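Local coordinates for transcriptional regulator (Vibrio vulnificus, PDB 4IVN), which probably represses transcription of the sialic acid catabolism (nan) operon by binding DNA, and binds the pathway intermediate N-acetylmannosamine 6-phosphate, at residues Q106-L111 with L223-P228. Numbering follows the deposited sequence.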
loop_
_atom_site.group_PDB
_atom_site.type_symbol
_atom_site.label_atom_id
_atom_site.label_comp_id
_atom_site.label_asym_id
_atom_site.label_seq_id
_atom_site.Cartn_x
_atom_site.Cartn_y
_atom_site.Cartn_z
ATOM N N GLN A 106 -9.463 -3.568 -12.623
ATOM C CA GLN A 106 -9.753 -3.853 -14.018
ATOM C C GLN A 106 -9.895 -2.557 -14.806
ATOM O O GLN A 106 -9.344 -2.437 -15.901
ATOM C CB GLN A 106 -10.984 -4.723 -14.125
ATOM C CG GLN A 106 -10.791 -6.078 -13.437
ATOM C CD GLN A 106 -12.070 -6.892 -13.424
ATOM O OE1 GLN A 106 -13.211 -6.363 -13.359
ATOM N NE2 GLN A 106 -11.894 -8.183 -13.509
ATOM N N ASP A 107 -10.596 -1.583 -14.246
ATOM C CA ASP A 107 -10.627 -0.260 -14.877
ATOM C C ASP A 107 -9.272 0.358 -15.110
ATOM O O ASP A 107 -9.042 0.877 -16.191
ATOM C CB ASP A 107 -11.513 0.699 -14.094
ATOM C CG ASP A 107 -12.966 0.306 -14.168
ATOM O OD1 ASP A 107 -13.320 -0.527 -15.030
ATOM O OD2 ASP A 107 -13.748 0.826 -13.370
ATOM N N THR A 108 -8.381 0.328 -14.106
ATOM C CA THR A 108 -7.012 0.841 -14.260
ATOM C C THR A 108 -6.227 0.131 -15.382
ATOM O O THR A 108 -5.603 0.787 -16.249
ATOM C CB THR A 108 -6.237 0.780 -12.903
ATOM O OG1 THR A 108 -6.896 1.633 -11.954
ATOM C CG2 THR A 108 -4.804 1.267 -13.038
ATOM N N ALA A 109 -6.277 -1.201 -15.371
ATOM C CA ALA A 109 -5.737 -2.005 -16.478
ATOM C C ALA A 109 -6.222 -1.571 -17.839
ATOM O O ALA A 109 -5.393 -1.487 -18.716
ATOM C CB ALA A 109 -5.937 -3.531 -16.296
ATOM N N LYS A 110 -7.513 -1.283 -18.046
ATOM C CA LYS A 110 -7.930 -0.936 -19.393
ATOM C C LYS A 110 -7.423 0.414 -19.801
ATOM O O LYS A 110 -7.080 0.599 -20.955
ATOM C CB LYS A 110 -9.444 -0.933 -19.595
ATOM C CG LYS A 110 -10.208 -2.129 -19.082
ATOM C CD LYS A 110 -11.629 -1.690 -18.731
ATOM C CE LYS A 110 -12.626 -2.848 -18.801
ATOM N NZ LYS A 110 -14.018 -2.299 -18.871
ATOM N N LEU A 111 -7.406 1.357 -18.849
ATOM C CA LEU A 111 -6.940 2.741 -19.021
ATOM C C LEU A 111 -5.444 2.917 -19.211
ATOM O O LEU A 111 -5.041 3.957 -19.642
ATOM C CB LEU A 111 -7.224 3.557 -17.734
ATOM C CG LEU A 111 -8.621 3.914 -17.225
ATOM C CD1 LEU A 111 -8.438 4.798 -15.974
ATOM C CD2 LEU A 111 -9.478 4.581 -18.299
ATOM N N LEU A 223 1.067 8.452 -15.221
ATOM C CA LEU A 223 0.301 7.188 -15.313
ATOM C C LEU A 223 -0.900 7.502 -14.443
ATOM O O LEU A 223 -0.736 8.121 -13.429
ATOM C CB LEU A 223 1.078 6.002 -14.776
ATOM C CG LEU A 223 2.229 5.472 -15.634
ATOM C CD1 LEU A 223 2.772 4.173 -15.076
ATOM C CD2 LEU A 223 1.829 5.318 -17.107
ATOM N N VAL A 224 -2.089 7.161 -14.923
ATOM C CA VAL A 224 -3.347 7.522 -14.288
ATOM C C VAL A 224 -4.096 6.290 -13.853
ATOM O O VAL A 224 -4.437 5.466 -14.656
ATOM C CB VAL A 224 -4.188 8.380 -15.278
ATOM C CG1 VAL A 224 -5.619 8.624 -14.736
ATOM C CG2 VAL A 224 -3.420 9.682 -15.562
ATOM N N ALA A 225 -4.372 6.162 -12.574
ATOM C CA ALA A 225 -5.184 5.028 -12.040
ATOM C C ALA A 225 -6.667 5.450 -12.040
ATOM O O ALA A 225 -6.959 6.670 -11.965
ATOM C CB ALA A 225 -4.685 4.771 -10.558
ATOM N N ALA A 226 -7.601 4.483 -12.065
ATOM C CA ALA A 226 -9.009 4.741 -11.993
ATOM C C ALA A 226 -9.436 5.229 -10.634
ATOM O O ALA A 226 -8.660 5.238 -9.676
ATOM C CB ALA A 226 -9.811 3.492 -12.400
ATOM N N ARG A 227 -10.672 5.700 -10.556
ATOM C CA ARG A 227 -11.280 6.255 -9.297
ATOM C C ARG A 227 -10.606 7.497 -8.749
ATOM O O ARG A 227 -9.924 7.403 -7.732
ATOM C CB ARG A 227 -11.262 5.256 -8.151
ATOM C CG ARG A 227 -11.662 3.889 -8.613
ATOM C CD ARG A 227 -13.087 3.537 -8.176
ATOM N NE ARG A 227 -13.974 3.631 -9.336
ATOM C CZ ARG A 227 -13.981 2.809 -10.406
ATOM N NH1 ARG A 227 -13.170 1.774 -10.544
ATOM N NH2 ARG A 227 -14.844 3.042 -11.371
ATOM N N PRO A 228 -10.949 8.683 -9.319
ATOM C CA PRO A 228 -10.508 9.970 -8.800
ATOM C C PRO A 228 -10.966 10.092 -7.363
ATOM O O PRO A 228 -12.078 9.692 -7.013
ATOM C CB PRO A 228 -11.335 10.958 -9.617
ATOM C CG PRO A 228 -11.716 10.286 -10.865
ATOM C CD PRO A 228 -11.732 8.814 -10.574
#
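Thr108 and Ala226 meet where helix 93-111 passes the loop after strand 221-224, outermost in this chain's parallel sheet. The amide N of Ala226, just past the end of the strand, donates an almost straight bond (169°) to Thr108 OG1 at 2.9 Å. The same hydroxyl bonds to Ser104 O, one turn earlier in the helix; the chi1 of Thr108, -63°, sets OG1 beside the backbone N, where it can reach both partners, and turns CG2 onto Ala225 CA. Ala226 is small enough for the backbones to come close, its CB lying 3.7 Å from Asp107 CB; one turn further on, the longer, branched Leu111 reaches it, with CD1 4.0 Å from Ala226 CB. Arg227 bends at chi2 and chi3 to bring its guanidinium back to the helix. There Arg227 NH1 and NH2 both donate to OD2 of the short Asp107 side chain, 3.0 and 3.2 Å away, in a salt bridge of two somewhat bent bonds; OD2 lies in the guanidinium plane, although the carboxylate is turned 52° from it. Ser104 OG also bonds to Arg227 NH1, and Ser239 OG to Arg227 O. Leu245 and Leu246 of helix 237-257 also touch the Thr108 side chain. The contact thus joins a helix that packs on the second subunit to an SIS-fold loop shortly before the sugar-phosphate pocket residues Gly230 and Pro231.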